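Local structure of PadR family transcriptional regulator (Listeria monocytogenes, 6ABQ) at residues E19-E24 with K38-L43. The protein is a PadR-family transcription factor that binds DNA, probably through a winged helix-turn-helix domain, and appears to respond to a ligand. Residues are numbered along the deposited sequence; the frame is centred on the assembly and turned at random.
Sequences EGMILE and KYLNDL
In the winged helix-turn-helix domain expected of a PadR regulator, Leu40 of helix 33-42 reaches across to Met21 and Ile22 of helix 17-27, joining the first two helices of the domain. The leucine works like a two-pronged fork, with one methyl for each partner: CD2 lies 3.8 Å from CB of Met21, while CD1 lies 3.8 Å from CG1 of Ile22. With CG turned away from its own carbonyl carbon (chi1 -63°) and chi2 at 161°, the branch points its two methyls at neighbouring residues of the facing helix. The Ile22 and Leu40 side chains cross at about a right angle, with CD1 of Leu40 against the CG1 branch of the isoleucine and CD1 of Ile22 a little farther off at 4.2 Å. Met21 meets the leucine mainly through the base of its chain; bends at chi2 and chi3 carry the thioether end away from helix 33-42. The helices approach to 8.0 Å between CA of Met21 and CA of Leu40, and no direct hydrogen bond joins the segments. One water spans the gap beside this apolar contact. It donates to O of Met21 at 2.9 Å and pairs with OH of Tyr39 at 2.8 Å, lying in the plane of the tyrosine ring at its edge and giving an otherwise apolar interface a polar link. Around this buried contact, Ile22 also packs on Ile56 and Leu60 of helix 50-62, consistent with a three-helix core of the winged-helix type, whereas Met21 rests on Phe95 and Trp96 of the long helix 86-110 and on Ile106 of the second subunit, placing the contact next to the dimer interface.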
loop_
_atom_site.group_PDB
_atom_site.type_symbol
_atom_site.label_atom_id
_atom_site.label_comp_id
_atom_site.label_asym_id
_atom_site.label_seq_id
_atom_site.Cartn_x
_atom_site.Cartn_y
_atom_site.Cartn_z
ATOM N N GLU B 19 -7.179 -1.534 -5.121
ATOM C CA GLU B 19 -8.617 -1.766 -5.076
ATOM C C GLU B 19 -9.423 -0.453 -5.088
ATOM O O GLU B 19 -10.407 -0.332 -5.826
ATOM C CB GLU B 19 -8.976 -2.603 -3.850
ATOM C CG GLU B 19 -10.411 -3.091 -3.857
ATOM C CD GLU B 19 -10.752 -3.988 -2.691
ATOM O OE1 GLU B 19 -10.135 -5.068 -2.555
ATOM O OE2 GLU B 19 -11.665 -3.617 -1.926
ATOM N N GLY B 20 -8.985 0.516 -4.284
ATOM C CA GLY B 20 -9.633 1.818 -4.164
ATOM C C GLY B 20 -9.602 2.606 -5.459
ATOM O O GLY B 20 -10.602 3.227 -5.835
ATOM N N MET B 21 -8.451 2.566 -6.132
ATOM C CA MET B 21 -8.254 3.214 -7.433
ATOM C C MET B 21 -9.205 2.666 -8.486
ATOM O O MET B 21 -9.829 3.438 -9.222
ATOM C CB MET B 21 -6.797 3.086 -7.909
ATOM C CG MET B 21 -5.756 3.832 -7.079
ATOM S SD MET B 21 -6.044 5.607 -7.002
ATOM C CE MET B 21 -7.095 5.740 -5.559
ATOM N N ILE B 22 -9.321 1.340 -8.525
ATOM C CA ILE B 22 -10.165 0.641 -9.492
ATOM C C ILE B 22 -11.644 0.975 -9.256
ATOM O O ILE B 22 -12.340 1.350 -10.199
ATOM C CB ILE B 22 -9.865 -0.883 -9.515
ATOM C CG1 ILE B 22 -8.421 -1.106 -10.003
ATOM C CG2 ILE B 22 -10.854 -1.617 -10.420
ATOM C CD1 ILE B 22 -7.871 -2.507 -9.846
ATOM N N LEU B 23 -12.094 0.878 -8.002
ATOM C CA LEU B 23 -13.438 1.305 -7.612
ATOM C C LEU B 23 -13.718 2.765 -8.015
ATOM O O LEU B 23 -14.791 3.059 -8.555
ATOM C CB LEU B 23 -13.685 1.093 -6.101
ATOM C CG LEU B 23 -13.820 -0.330 -5.525
ATOM C CD1 LEU B 23 -13.794 -0.300 -4.003
ATOM C CD2 LEU B 23 -15.067 -1.052 -6.010
ATOM N N GLU B 24 -12.746 3.651 -7.777
ATOM C CA GLU B 24 -12.835 5.064 -8.184
ATOM C C GLU B 24 -13.010 5.235 -9.692
ATOM O O GLU B 24 -13.857 6.010 -10.122
ATOM C CB GLU B 24 -11.629 5.871 -7.671
ATOM C CG GLU B 24 -11.610 7.344 -8.081
ATOM C CD GLU B 24 -12.650 8.210 -7.370
ATOM O OE1 GLU B 24 -13.021 7.932 -6.212
ATOM O OE2 GLU B 24 -13.096 9.197 -7.980
ATOM N N LYS B 38 -4.998 0.237 -18.422
ATOM C CA LYS B 38 -4.401 1.354 -19.171
ATOM C C LYS B 38 -4.568 2.689 -18.444
ATOM O O LYS B 38 -3.641 3.499 -18.432
ATOM C CB LYS B 38 -4.944 1.429 -20.603
ATOM C CG LYS B 38 -4.727 0.167 -21.443
ATOM C CD LYS B 38 -3.343 0.087 -22.092
ATOM C CE LYS B 38 -2.411 -0.838 -21.319
ATOM N NZ LYS B 38 -2.122 -2.084 -22.089
ATOM N N TYR B 39 -5.736 2.894 -17.826
ATOM C CA TYR B 39 -5.985 4.047 -16.956
ATOM C C TYR B 39 -4.950 4.137 -15.816
ATOM O O TYR B 39 -4.414 5.211 -15.554
ATOM C CB TYR B 39 -7.430 4.040 -16.400
ATOM C CG TYR B 39 -7.621 4.991 -15.237
ATOM C CD1 TYR B 39 -7.755 6.375 -15.443
ATOM C CD2 TYR B 39 -7.631 4.513 -13.920
ATOM C CE1 TYR B 39 -7.898 7.250 -14.364
ATOM C CE2 TYR B 39 -7.779 5.373 -12.838
ATOM C CZ TYR B 39 -7.908 6.735 -13.055
ATOM O OH TYR B 39 -8.051 7.570 -11.961
ATOM N N LEU B 40 -4.693 3.010 -15.150
ATOM C CA LEU B 40 -3.716 2.947 -14.060
ATOM C C LEU B 40 -2.271 3.134 -14.543
ATOM O O LEU B 40 -1.484 3.793 -13.863
ATOM C CB LEU B 40 -3.868 1.651 -13.243
ATOM C CG LEU B 40 -5.202 1.467 -12.506
ATOM C CD1 LEU B 40 -5.429 0.008 -12.132
ATOM C CD2 LEU B 40 -5.298 2.375 -11.284
ATOM N N ASN B 41 -1.944 2.578 -15.718
ATOM C CA ASN B 41 -0.610 2.737 -16.330
ATOM C C ASN B 41 -0.301 4.187 -16.700
ATOM O O ASN B 41 0.794 4.679 -16.422
ATOM C CB ASN B 41 -0.437 1.845 -17.569
ATOM C CG ASN B 41 -0.461 0.346 -17.257
ATOM O OD1 ASN B 41 -0.644 -0.456 -18.166
ATOM N ND2 ASN B 41 -0.271 -0.037 -15.995
ATOM N N ASP B 42 -1.283 4.854 -17.313
ATOM C CA ASP B 42 -1.177 6.256 -17.730
ATOM C C ASP B 42 -1.128 7.222 -16.557
ATOM O O ASP B 42 -0.523 8.289 -16.654
ATOM C CB ASP B 42 -2.327 6.629 -18.677
ATOM C CG ASP B 42 -2.172 6.017 -20.073
ATOM O OD1 ASP B 42 -1.060 5.543 -20.423
ATOM O OD2 ASP B 42 -3.170 6.021 -20.831
ATOM N N LEU B 43 -1.761 6.834 -15.454
ATOM C CA LEU B 43 -1.678 7.550 -14.183
ATOM C C LEU B 43 -0.252 7.552 -13.615
ATOM O O LEU B 43 0.096 8.408 -12.810
ATOM C CB LEU B 43 -2.649 6.904 -13.186
ATOM C CG LEU B 43 -2.918 7.464 -11.788
ATOM C CD1 LEU B 43 -3.506 8.863 -11.874
ATOM C CD2 LEU B 43 -3.865 6.527 -11.058
HETATM O O HOH W 1 -8.658 6.026 -9.729
#